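Local coordinates for glutaredoxin related protein (PDB 4MNN) that probably acts as a protein disulfide oxidoreductase of the glutaredoxin family, exchanging thiols and disulfides through a thioredoxin-type fold, at residues R57-Y62 with V124-E129. Residues are numbered along the deposited sequence; the frame is centred on the assembly and turned at random.
Sequences RVYYTY and VSQINE
R57 reaches from its strand to two carbonyls, S125 O and Q126 O, near the C-terminal end of helix 114-127, a worked example of an arginine satisfying late helix acceptors. Its chain runs fully extended, CG anti to the backbone N (chi1 177°). R57 NH2 lies 2.9 Å from S125 O, in that carbonyl's plane, and 3.0 Å from Q126 O, here standing above the carbonyl plane rather than on a lone pair. Both bonds are bent, with N-H...O angles of 133° and 137°. The guanidinium is sandwiched: the Y59 ring lies almost parallel to one face as an offset stack, E129 CG over the centre of the other. The stacked E129 carboxylate gives a long salt bridge, R57 NH1 to E129 OE2 3.9 Å, with no N-H aimed at the oxygen. The contact joins the two thioredoxin-like halves, whose strands 57-63 and 131-137 run side by side in one sheet. A leucine in place of R57 would probably leave both carbonyls without this donor and Y59 and E129 without the flat group between them. A water bonded to Y59 OH donates weakly to Q126 O. Deeper in, S125 CB packs 3.3 Å from Y59 O, while S125 OG is bonded to Y122 O. Q126 NE2 is satisfied by V85 O.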
ATOM      1  N   ARG A  57       1.573  14.156  -4.364  1.00 22.09           N
ATOM      2  CA  ARG A  57       1.556  12.847  -5.033  1.00 21.30           C
ATOM      3  C   ARG A  57       1.047  11.683  -4.189  1.00 20.55           C
ATOM      4  O   ARG A  57       1.564  11.453  -3.112  1.00 21.24           O
ATOM      5  CB  ARG A  57       2.945  12.482  -5.544  1.00 20.01           C
ATOM      6  CG  ARG A  57       3.024  11.090  -6.180  1.00 19.18           C
ATOM      7  CD  ARG A  57       4.400  10.924  -6.867  1.00 21.74           C
ATOM      8  NE  ARG A  57       4.620   9.547  -7.338  1.00 20.00           N
ATOM      9  CZ  ARG A  57       5.739   9.113  -7.911  1.00 22.73           C
ATOM     10  NH1 ARG A  57       6.760   9.945  -8.087  1.00 20.70           N
ATOM     11  NH2 ARG A  57       5.834   7.854  -8.322  1.00 20.58           N
ATOM     12  N   VAL A  58       0.068  10.942  -4.707  1.00 19.80           N
ATOM     13  CA  VAL A  58      -0.464   9.757  -4.009  1.00 19.73           C
ATOM     14  C   VAL A  58       0.252   8.525  -4.579  1.00 18.75           C
ATOM     15  O   VAL A  58       0.152   8.230  -5.775  1.00 20.84           O
ATOM     16  CB  VAL A  58      -1.998   9.590  -4.233  1.00 21.63           C
ATOM     17  CG1 VAL A  58      -2.505   8.295  -3.554  1.00 19.63           C
ATOM     18  CG2 VAL A  58      -2.758  10.819  -3.673  1.00 19.75           C
ATOM     19  N   TYR A  59       1.012   7.831  -3.736  1.00 16.86           N
ATOM     20  CA  TYR A  59       1.723   6.642  -4.156  1.00 14.19           C
ATOM     21  C   TYR A  59       0.803   5.456  -4.239  1.00 15.34           C
ATOM     22  O   TYR A  59       0.904   4.649  -5.164  1.00 15.80           O
ATOM     23  CB  TYR A  59       2.885   6.366  -3.209  1.00 17.01           C
ATOM     24  CG  TYR A  59       4.009   7.348  -3.442  1.00 17.42           C
ATOM     25  CD1 TYR A  59       3.937   8.646  -2.940  1.00 17.36           C
ATOM     26  CD2 TYR A  59       5.113   6.994  -4.227  1.00 18.19           C
ATOM     27  CE1 TYR A  59       4.949   9.597  -3.219  1.00 19.82           C
ATOM     28  CE2 TYR A  59       6.125   7.927  -4.509  1.00 19.72           C
ATOM     29  CZ  TYR A  59       6.026   9.222  -3.998  1.00 19.53           C
ATOM     30  OH  TYR A  59       7.025  10.157  -4.257  1.00 21.16           O
ATOM     31  N   TYR A  60      -0.103   5.344  -3.277  1.00 13.72           N
ATOM     32  CA  TYR A  60      -1.093   4.276  -3.331  1.00 13.72           C
ATOM     33  C   TYR A  60      -2.112   4.460  -2.231  1.00 14.50           C
ATOM     34  O   TYR A  60      -1.934   5.291  -1.333  1.00 14.65           O
ATOM     35  CB  TYR A  60      -0.402   2.904  -3.189  1.00 15.34           C
ATOM     36  CG  TYR A  60       0.324   2.700  -1.876  1.00 16.63           C
ATOM     37  CD1 TYR A  60      -0.370   2.339  -0.722  1.00 17.93           C
ATOM     38  CD2 TYR A  60       1.709   2.888  -1.781  1.00 17.31           C
ATOM     39  CE1 TYR A  60       0.298   2.162   0.495  1.00 18.46           C
ATOM     40  CE2 TYR A  60       2.393   2.727  -0.553  1.00 16.85           C
ATOM     41  CZ  TYR A  60       1.686   2.366   0.568  1.00 19.25           C
ATOM     42  OH  TYR A  60       2.308   2.203   1.810  1.00 20.60           O
ATOM     43  N   THR A  61      -3.181   3.676  -2.311  1.00 14.90           N
ATOM     44  CA  THR A  61      -4.214   3.661  -1.282  1.00 14.24           C
ATOM     45  C   THR A  61      -4.344   2.184  -0.932  1.00 15.44           C
ATOM     46  O   THR A  61      -4.390   1.329  -1.834  1.00 15.91           O
ATOM     47  CB  THR A  61      -5.606   4.072  -1.788  1.00 15.67           C
ATOM     48  OG1 THR A  61      -5.572   5.415  -2.247  1.00 20.39           O
ATOM     49  CG2 THR A  61      -6.638   3.982  -0.636  1.00 16.00           C
ATOM     50  N   TYR A  62      -4.390   1.908   0.363  1.00 13.02           N
ATOM     51  CA  TYR A  62      -4.563   0.570   0.879  1.00 13.64           C
ATOM     52  C   TYR A  62      -5.961   0.595   1.510  1.00 13.61           C
ATOM     53  O   TYR A  62      -6.203   1.369   2.475  1.00 14.27           O
ATOM     54  CB  TYR A  62      -3.526   0.314   1.974  1.00 13.08           C
ATOM     55  CG  TYR A  62      -3.511  -1.107   2.461  1.00 13.52           C
ATOM     56  CD1 TYR A  62      -2.482  -1.990   2.100  1.00 11.22           C
ATOM     57  CD2 TYR A  62      -4.525  -1.584   3.316  1.00 15.92           C
ATOM     58  CE1 TYR A  62      -2.463  -3.312   2.581  1.00 12.57           C
ATOM     59  CE2 TYR A  62      -4.517  -2.899   3.802  1.00 13.85           C
ATOM     60  CZ  TYR A  62      -3.495  -3.756   3.433  1.00 13.38           C
ATOM     61  OH  TYR A  62      -3.526  -5.064   3.892  1.00 16.93           O
ATOM     62  N   VAL A 124       6.998  -0.421  -7.467  1.00 16.67           N
ATOM     63  CA  VAL A 124       6.567  -0.036  -8.800  1.00 16.84           C
ATOM     64  C   VAL A 124       5.832   1.335  -8.738  1.00 16.82           C
ATOM     65  O   VAL A 124       6.027   2.208  -9.608  1.00 16.09           O
ATOM     66  CB  VAL A 124       5.635  -1.114  -9.398  1.00 17.87           C
ATOM     67  CG1 VAL A 124       5.055  -0.634 -10.710  1.00 17.00           C
ATOM     68  CG2 VAL A 124       6.393  -2.428  -9.579  1.00 17.37           C
ATOM     69  N   SER A 125       5.010   1.557  -7.710  1.00 16.09           N
ATOM     70  CA  SER A 125       4.277   2.838  -7.604  1.00 17.63           C
ATOM     71  C   SER A 125       5.233   4.019  -7.402  1.00 18.07           C
ATOM     72  O   SER A 125       4.919   5.159  -7.759  1.00 19.33           O
ATOM     73  CB  SER A 125       3.245   2.787  -6.448  1.00 19.99           C
ATOM     74  OG  SER A 125       3.820   2.971  -5.152  1.00 19.98           O
ATOM     75  N   GLN A 126       6.399   3.731  -6.832  1.00 20.17           N
ATOM     76  CA  GLN A 126       7.443   4.752  -6.622  1.00 21.40           C
ATOM     77  C   GLN A 126       8.113   5.146  -7.931  1.00 23.29           C
ATOM     78  O   GLN A 126       8.400   6.332  -8.173  1.00 23.22           O
ATOM     79  CB  GLN A 126       8.543   4.189  -5.738  1.00 25.01           C
ATOM     80  CG  GLN A 126       8.547   4.610  -4.323  1.00 25.01           C
ATOM     81  CD  GLN A 126       9.731   3.992  -3.587  1.00 22.87           C
ATOM     82  OE1 GLN A 126       9.658   2.868  -3.126  1.00 24.20           O
ATOM     83  NE2 GLN A 126      10.826   4.715  -3.516  1.00 20.78           N
ATOM     84  N   ILE A 127       8.406   4.134  -8.753  1.00 21.34           N
ATOM     85  CA  ILE A 127       9.093   4.298 -10.029  1.00 25.28           C
ATOM     86  C   ILE A 127       8.231   4.833 -11.141  1.00 24.69           C
ATOM     87  O   ILE A 127       8.725   5.507 -12.035  1.00 24.59           O
ATOM     88  CB  ILE A 127       9.589   2.930 -10.595  1.00 28.14           C
ATOM     89  CG1 ILE A 127      10.512   2.231  -9.615  1.00 29.76           C
ATOM     90  CG2 ILE A 127      10.288   3.133 -11.927  1.00 31.93           C
ATOM     91  CD1 ILE A 127      10.701   0.794  -9.984  1.00 31.68           C
ATOM     92  N   ASN A 128       6.942   4.538 -11.082  1.00 22.30           N
ATOM     93  CA  ASN A 128       6.065   4.866 -12.197  1.00 22.38           C
ATOM     94  C   ASN A 128       4.799   5.622 -11.805  1.00 23.54           C
ATOM     95  O   ASN A 128       3.844   5.036 -11.285  1.00 20.34           O
ATOM     96  CB  ASN A 128       5.738   3.506 -12.879  1.00 21.24           C
ATOM     97  CG  ASN A 128       4.893   3.634 -14.129  1.00 20.17           C
ATOM     98  OD1 ASN A 128       4.687   2.645 -14.854  1.00 25.49           O
ATOM     99  ND2 ASN A 128       4.411   4.808 -14.397  1.00 19.65           N
ATOM    100  N   GLU A 129       4.798   6.929 -12.069  1.00 24.55           N
ATOM    101  CA  GLU A 129       3.652   7.769 -11.747  1.00 26.38           C
ATOM    102  C   GLU A 129       2.459   7.521 -12.642  1.00 26.42           C
ATOM    103  O   GLU A 129       1.367   8.043 -12.379  1.00 27.43           O
ATOM    104  CB  GLU A 129       4.032   9.245 -11.874  1.00 29.22           C
ATOM    105  CG  GLU A 129       5.197   9.648 -11.036  1.00 34.94           C
ATOM    106  CD  GLU A 129       5.594  11.082 -11.302  1.00 38.98           C
ATOM    107  OE1 GLU A 129       4.726  11.972 -11.098  1.00 40.60           O
ATOM    108  OE2 GLU A 129       6.760  11.303 -11.715  1.00 39.93           O
TER
HETATM  109  O   HOH W   1       8.952   8.830  -6.050  1.00 47.13           O